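Long-range contact in anopheles gambiae adenosine kinase (Anopheles gambiae, PDB 3LOO), which catalyses the transfer of a phosphate from ATP to the 5'-hydroxyl of adenosine, giving AMP, as a pfkB-family kinase: residues T312-Q326 / C336-I348. Sequence-based numbering, arbitrary orientation.
Sequences TNGAGDAFVGGFLAQ and CIKCGIWAAREII. With B4P (bis(adenosine)-5'-tetraphosphate), chain D.
Helix 315-326 and helix 336-348 run roughly antiparallel, 140° between their directions, with axes 6.7 Å apart at closest approach; the nearest CA pair, F319 and G340, is 3.9 Å apart. Helices can approach this closely where small residues line the interface, as G322, G340, A318, A343 and A344 do here: F319 CA lies 3.4 Å from G340 O in a nearly straight CA-H...O contact, and F323 CA makes another with C336 O. The F319 ring, its CG placed anti to the backbone N (chi1 173°), lies as a knob among I337, G340, I341 and A344, meeting I341 CG1 at its edge, 3.8 Å from CE1. The F323 ring takes C336 CB over one face, 3.7 Å from its centroid, and I337 CG1 at its edge. Nearer the ligand, A318 CB packs on I347 CG1 (3.7 Å), while A315 and A344 lay their CB atoms 3.4 Å from B4P O4F, in a ribose of bis(adenosine)-5'-tetraphosphate. Apolar and weak CA-H...O contacts join the helices, while the amides of N-cap G314 (N to B4P O1A, 2.7 Å) and of G316 and D317 in the first turn donate hydrogen bonds to the tetraphosphate, consistent with the anion-binding motif of pfkB kinases.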
loop_
_atom_site.group_PDB
_atom_site.type_symbol
_atom_site.label_atom_id
_atom_site.label_comp_id
_atom_site.label_asym_id
_atom_site.label_seq_id
_atom_site.Cartn_x
_atom_site.Cartn_y
_atom_site.Cartn_z
ATOM N N THR A 312 14.390 2.756 -4.529
ATOM C CA THR A 312 13.493 3.538 -5.380
ATOM C C THR A 312 12.055 3.440 -4.896
ATOM O O THR A 312 11.699 2.534 -4.122
ATOM C CB THR A 312 13.636 3.211 -6.890
ATOM O OG1 THR A 312 14.288 4.304 -7.529
ATOM C CG2 THR A 312 12.274 3.015 -7.594
ATOM N N ASN A 313 11.251 4.374 -5.401
ATOM C CA ASN A 313 9.870 4.595 -5.004
ATOM C C ASN A 313 8.944 3.431 -5.173
ATOM O O ASN A 313 8.740 2.968 -6.290
ATOM C CB ASN A 313 9.285 5.761 -5.804
ATOM C CG ASN A 313 8.313 6.580 -5.000
ATOM O OD1 ASN A 313 8.365 6.603 -3.762
ATOM N ND2 ASN A 313 7.425 7.283 -5.699
ATOM N N GLY A 314 8.351 2.983 -4.076
ATOM C CA GLY A 314 7.236 2.052 -4.171
ATOM C C GLY A 314 7.601 0.620 -4.516
ATOM O O GLY A 314 6.770 -0.110 -5.028
ATOM N N ALA A 315 8.824 0.213 -4.199
ATOM C CA ALA A 315 9.250 -1.185 -4.354
ATOM C C ALA A 315 8.331 -2.137 -3.550
ATOM O O ALA A 315 7.934 -3.180 -4.039
ATOM C CB ALA A 315 10.687 -1.350 -3.929
ATOM N N GLY A 316 8.043 -1.770 -2.304
ATOM C CA GLY A 316 7.136 -2.532 -1.438
ATOM C C GLY A 316 5.731 -2.585 -2.022
ATOM O O GLY A 316 5.068 -3.613 -1.935
ATOM N N ASP A 317 5.292 -1.490 -2.645
ATOM C CA ASP A 317 3.969 -1.471 -3.279
ATOM C C ASP A 317 3.895 -2.392 -4.490
ATOM O O ASP A 317 2.889 -3.085 -4.677
ATOM C CB ASP A 317 3.504 -0.045 -3.634
ATOM C CG ASP A 317 3.524 0.923 -2.402
ATOM O OD1 ASP A 317 3.390 0.468 -1.240
ATOM O OD2 ASP A 317 3.665 2.153 -2.620
ATOM N N ALA A 318 4.985 -2.398 -5.271
ATOM C CA ALA A 318 5.157 -3.243 -6.428
ATOM C C ALA A 318 5.285 -4.701 -6.060
ATOM O O ALA A 318 4.816 -5.579 -6.819
ATOM C CB ALA A 318 6.475 -2.807 -7.210
ATOM N N PHE A 319 5.949 -4.958 -4.929
ATOM C CA PHE A 319 6.015 -6.312 -4.396
ATOM C C PHE A 319 4.591 -6.818 -4.174
ATOM O O PHE A 319 4.250 -7.920 -4.606
ATOM C CB PHE A 319 6.777 -6.388 -3.078
ATOM C CG PHE A 319 6.696 -7.742 -2.444
ATOM C CD1 PHE A 319 7.587 -8.763 -2.813
ATOM C CD2 PHE A 319 5.684 -8.024 -1.532
ATOM C CE1 PHE A 319 7.480 -10.039 -2.268
ATOM C CE2 PHE A 319 5.560 -9.313 -0.983
ATOM C CZ PHE A 319 6.447 -10.318 -1.344
ATOM N N VAL A 320 3.766 -6.020 -3.523
ATOM C CA VAL A 320 2.355 -6.424 -3.290
ATOM C C VAL A 320 1.557 -6.569 -4.599
ATOM O O VAL A 320 0.820 -7.532 -4.760
ATOM C CB VAL A 320 1.612 -5.501 -2.299
ATOM C CG1 VAL A 320 0.084 -5.873 -2.216
ATOM C CG2 VAL A 320 2.213 -5.641 -0.883
ATOM N N GLY A 321 1.707 -5.628 -5.528
ATOM C CA GLY A 321 1.058 -5.789 -6.851
ATOM C C GLY A 321 1.403 -7.126 -7.532
ATOM O O GLY A 321 0.527 -7.764 -8.072
ATOM N N GLY A 322 2.674 -7.528 -7.513
ATOM C CA GLY A 322 3.123 -8.794 -8.119
ATOM C C GLY A 322 2.460 -9.977 -7.421
ATOM O O GLY A 322 1.970 -10.908 -8.067
ATOM N N PHE A 323 2.459 -9.934 -6.087
ATOM C CA PHE A 323 1.806 -10.945 -5.248
ATOM C C PHE A 323 0.328 -11.092 -5.599
ATOM O O PHE A 323 -0.179 -12.233 -5.783
ATOM C CB PHE A 323 1.962 -10.590 -3.751
ATOM C CG PHE A 323 1.298 -11.579 -2.801
ATOM C CD1 PHE A 323 2.065 -12.551 -2.143
ATOM C CD2 PHE A 323 -0.064 -11.532 -2.561
ATOM C CE1 PHE A 323 1.477 -13.475 -1.265
ATOM C CE2 PHE A 323 -0.661 -12.431 -1.674
ATOM C CZ PHE A 323 0.109 -13.413 -1.023
ATOM N N LEU A 324 -0.368 -9.962 -5.685
ATOM C CA LEU A 324 -1.834 -9.964 -5.939
ATOM C C LEU A 324 -2.130 -10.460 -7.376
ATOM O O LEU A 324 -3.134 -11.111 -7.605
ATOM C CB LEU A 324 -2.435 -8.560 -5.760
ATOM C CG LEU A 324 -2.568 -8.039 -4.312
ATOM C CD1 LEU A 324 -2.942 -6.592 -4.347
ATOM C CD2 LEU A 324 -3.649 -8.826 -3.569
ATOM N N ALA A 325 -1.276 -10.115 -8.338
ATOM C CA ALA A 325 -1.473 -10.603 -9.714
ATOM C C ALA A 325 -1.503 -12.151 -9.770
ATOM O O ALA A 325 -2.252 -12.756 -10.571
ATOM C CB ALA A 325 -0.397 -10.050 -10.619
ATOM N N GLN A 326 -0.667 -12.799 -8.960
ATOM C CA GLN A 326 -0.629 -14.258 -8.951
ATOM C C GLN A 326 -1.730 -14.843 -8.102
ATOM O O GLN A 326 -2.232 -15.921 -8.415
ATOM C CB GLN A 326 0.735 -14.796 -8.521
ATOM C CG GLN A 326 1.844 -14.378 -9.479
ATOM C CD GLN A 326 1.501 -14.636 -10.955
ATOM O OE1 GLN A 326 0.847 -15.620 -11.298
ATOM N NE2 GLN A 326 1.953 -13.750 -11.831
ATOM N N CYS A 336 3.268 -16.458 -5.702
ATOM C CA CYS A 336 2.825 -15.068 -5.450
ATOM C C CYS A 336 3.991 -14.225 -4.989
ATOM O O CYS A 336 4.176 -13.119 -5.475
ATOM C CB CYS A 336 1.693 -15.035 -4.434
ATOM S SG CYS A 336 0.225 -15.870 -5.076
ATOM N N ILE A 337 4.800 -14.776 -4.088
ATOM C CA ILE A 337 5.932 -14.022 -3.526
ATOM C C ILE A 337 7.053 -13.811 -4.554
ATOM O O ILE A 337 7.645 -12.720 -4.623
ATOM C CB ILE A 337 6.453 -14.665 -2.225
ATOM C CG1 ILE A 337 5.381 -14.504 -1.134
ATOM C CG2 ILE A 337 7.886 -14.077 -1.810
ATOM C CD1 ILE A 337 5.604 -15.344 0.128
ATOM N N LYS A 338 7.351 -14.854 -5.340
ATOM C CA LYS A 338 8.387 -14.730 -6.393
ATOM C C LYS A 338 7.964 -13.681 -7.427
ATOM O O LYS A 338 8.779 -12.873 -7.862
ATOM C CB LYS A 338 8.672 -16.083 -7.064
ATOM C CG LYS A 338 9.388 -17.092 -6.170
ATOM C CD LYS A 338 9.269 -18.522 -6.712
ATOM C CE LYS A 338 10.330 -19.423 -6.100
ATOM N NZ LYS A 338 9.982 -20.875 -6.271
ATOM N N CYS A 339 6.692 -13.657 -7.812
ATOM C CA CYS A 339 6.233 -12.578 -8.699
ATOM C C CYS A 339 6.386 -11.191 -8.058
ATOM O O CYS A 339 6.743 -10.228 -8.734
ATOM C CB CYS A 339 4.796 -12.806 -9.160
ATOM S SG CYS A 339 4.251 -11.607 -10.415
ATOM N N GLY A 340 6.103 -11.097 -6.752
ATOM C CA GLY A 340 6.300 -9.859 -5.979
ATOM C C GLY A 340 7.738 -9.381 -6.046
ATOM O O GLY A 340 8.013 -8.212 -6.315
ATOM N N ILE A 341 8.668 -10.295 -5.818
ATOM C CA ILE A 341 10.079 -9.934 -5.846
ATOM C C ILE A 341 10.506 -9.534 -7.244
ATOM O O ILE A 341 11.234 -8.576 -7.416
ATOM C CB ILE A 341 10.983 -11.082 -5.328
ATOM C CG1 ILE A 341 10.695 -11.323 -3.839
ATOM C CG2 ILE A 341 12.482 -10.721 -5.558
ATOM C CD1 ILE A 341 11.212 -12.665 -3.318
ATOM N N TRP A 342 10.029 -10.265 -8.244
ATOM C CA TRP A 342 10.314 -9.949 -9.649
ATOM C C TRP A 342 9.802 -8.543 -10.019
ATOM O O TRP A 342 10.518 -7.752 -10.647
ATOM C CB TRP A 342 9.693 -11.022 -10.564
ATOM C CG TRP A 342 9.724 -10.656 -12.006
ATOM C CD1 TRP A 342 10.767 -10.856 -12.888
ATOM C CD2 TRP A 342 8.683 -10.011 -12.752
ATOM N NE1 TRP A 342 10.422 -10.381 -14.127
ATOM C CE2 TRP A 342 9.151 -9.862 -14.077
ATOM C CE3 TRP A 342 7.396 -9.544 -12.426
ATOM C CZ2 TRP A 342 8.380 -9.250 -15.086
ATOM C CZ3 TRP A 342 6.629 -8.946 -13.421
ATOM C CH2 TRP A 342 7.131 -8.798 -14.740
ATOM N N ALA A 343 8.586 -8.226 -9.580
ATOM C CA ALA A 343 7.945 -6.954 -9.929
ATOM C C ALA A 343 8.638 -5.775 -9.278
ATOM O O ALA A 343 8.858 -4.732 -9.916
ATOM C CB ALA A 343 6.463 -6.973 -9.543
ATOM N N ALA A 344 8.965 -5.926 -7.997
ATOM C CA ALA A 344 9.716 -4.908 -7.294
ATOM C C ALA A 344 11.040 -4.629 -8.024
ATOM O O ALA A 344 11.408 -3.480 -8.238
ATOM C CB ALA A 344 9.967 -5.342 -5.879
ATOM N N ARG A 345 11.726 -5.684 -8.449
ATOM C CA ARG A 345 13.015 -5.520 -9.120
ATOM C C ARG A 345 12.904 -4.838 -10.505
ATOM O O ARG A 345 13.775 -4.038 -10.865
ATOM C CB ARG A 345 13.776 -6.855 -9.162
ATOM C CG ARG A 345 14.116 -7.394 -7.727
ATOM C CD ARG A 345 15.066 -8.640 -7.708
ATOM N NE ARG A 345 16.367 -8.349 -8.322
ATOM C CZ ARG A 345 16.662 -8.564 -9.609
ATOM N NH1 ARG A 345 15.758 -9.084 -10.429
ATOM N NH2 ARG A 345 17.869 -8.267 -10.076
ATOM N N GLU A 346 11.823 -5.133 -11.246
ATOM C CA GLU A 346 11.477 -4.410 -12.492
ATOM C C GLU A 346 11.243 -2.915 -12.267
ATOM O O GLU A 346 11.779 -2.073 -13.008
ATOM C CB GLU A 346 10.222 -4.996 -13.144
ATOM C CG GLU A 346 10.349 -6.396 -13.707
ATOM C CD GLU A 346 11.425 -6.528 -14.749
ATOM O OE1 GLU A 346 11.574 -5.623 -15.586
ATOM O OE2 GLU A 346 12.129 -7.553 -14.718
ATOM N N ILE A 347 10.445 -2.596 -11.247
ATOM C CA ILE A 347 10.086 -1.226 -10.907
ATOM C C ILE A 347 11.326 -0.426 -10.473
ATOM O O ILE A 347 11.431 0.773 -10.771
ATOM C CB ILE A 347 8.959 -1.210 -9.830
ATOM C CG1 ILE A 347 7.578 -1.426 -10.476
ATOM C CG2 ILE A 347 9.009 0.017 -8.922
ATOM C CD1 ILE A 347 7.075 -0.278 -11.351
ATOM N N ILE A 348 12.256 -1.095 -9.783
ATOM C CA ILE A 348 13.527 -0.475 -9.355
ATOM C C ILE A 348 14.395 -0.134 -10.574
ATOM O O ILE A 348 14.996 0.934 -10.629
ATOM C CB ILE A 348 14.322 -1.369 -8.331
ATOM C CG1 ILE A 348 13.548 -1.476 -7.019
ATOM C CG2 ILE A 348 15.727 -0.791 -8.043
ATOM C CD1 ILE A 348 14.030 -2.534 -6.050
HETATM P PA B4P D . 8.355 3.735 -0.502
HETATM O O1A B4P D . 9.155 4.067 -1.752
HETATM O O2A B4P D . 8.727 4.465 0.788
HETATM O O3A B4P D . 8.677 2.195 -0.182
HETATM P PB B4P D . 7.519 1.103 -0.095
HETATM O O1B B4P D . 6.899 0.835 -1.468
HETATM O O2B B4P D . 6.618 1.299 1.113
HETATM O O3B B4P D . 8.759 0.024 0.159
HETATM P PG B4P D . 9.002 -0.919 1.441
HETATM O O1G B4P D . 9.922 -0.298 2.436
HETATM O O2G B4P D . 7.630 -1.285 1.974
HETATM O O3G B4P D . 9.668 -2.242 0.833
HETATM P PD B4P D . 11.168 -2.824 0.954
HETATM O O1D B4P D . 12.111 -1.679 0.900
HETATM O O2D B4P D . 11.288 -3.857 2.039
HETATM O O5E B4P D . 6.762 3.850 -0.800
HETATM C C5E B4P D . 6.463 4.997 -1.565
HETATM C C4E B4P D . 4.995 5.274 -1.723
HETATM O O4E B4P D . 4.322 5.451 -0.476
HETATM C C3E B4P D . 4.851 6.598 -2.421
HETATM O O3E B4P D . 4.476 6.266 -3.772
HETATM C C2E B4P D . 3.705 7.302 -1.702
HETATM O O2E B4P D . 2.667 7.799 -2.556
HETATM C C1E B4P D . 3.186 6.241 -0.713
HETATM N N9A B4P D . 2.748 6.894 0.535
HETATM C C8A B4P D . 3.506 7.563 1.452
HETATM N N7A B4P D . 2.675 8.009 2.439
HETATM C C5A B4P D . 1.391 7.657 2.134
HETATM C C6A B4P D . 0.139 7.819 2.749
HETATM N N6A B4P D . -0.035 8.509 3.919
HETATM N N1A B4P D . -0.963 7.322 2.134
HETATM C C2A B4P D . -0.868 6.629 0.971
HETATM N N3A B4P D . 0.320 6.448 0.372
HETATM C C4A B4P D . 1.454 6.940 0.935
HETATM O O5F B4P D . 11.246 -3.544 -0.475
HETATM C C5F B4P D . 10.195 -4.372 -0.962
HETATM C C4F B4P D . 10.804 -5.244 -2.059
HETATM O O4F B4P D . 11.566 -4.469 -3.001
HETATM C C3F B4P D . 11.839 -6.197 -1.486
HETATM O O3F B4P D . 11.185 -7.317 -0.904
HETATM C C2F B4P D . 12.671 -6.537 -2.707
HETATM O O2F B4P D . 12.034 -7.573 -3.480
HETATM C C1F B4P D . 12.702 -5.203 -3.475
HETATM N N9B B4P D . 13.945 -4.477 -3.060
HETATM C C8B B4P D . 14.011 -3.461 -2.176
HETATM N N7B B4P D . 15.288 -3.040 -2.016
HETATM C C5B B4P D . 16.085 -3.790 -2.805
HETATM C C6B B4P D . 17.452 -3.854 -3.064
HETATM N N6B B4P D . 18.284 -2.987 -2.434
HETATM N N1B B4P D . 17.931 -4.770 -3.961
HETATM C C2B B4P D . 17.102 -5.636 -4.595
HETATM N N3B B4P D . 15.758 -5.629 -4.371
HETATM C C4B B4P D . 15.198 -4.743 -3.490
#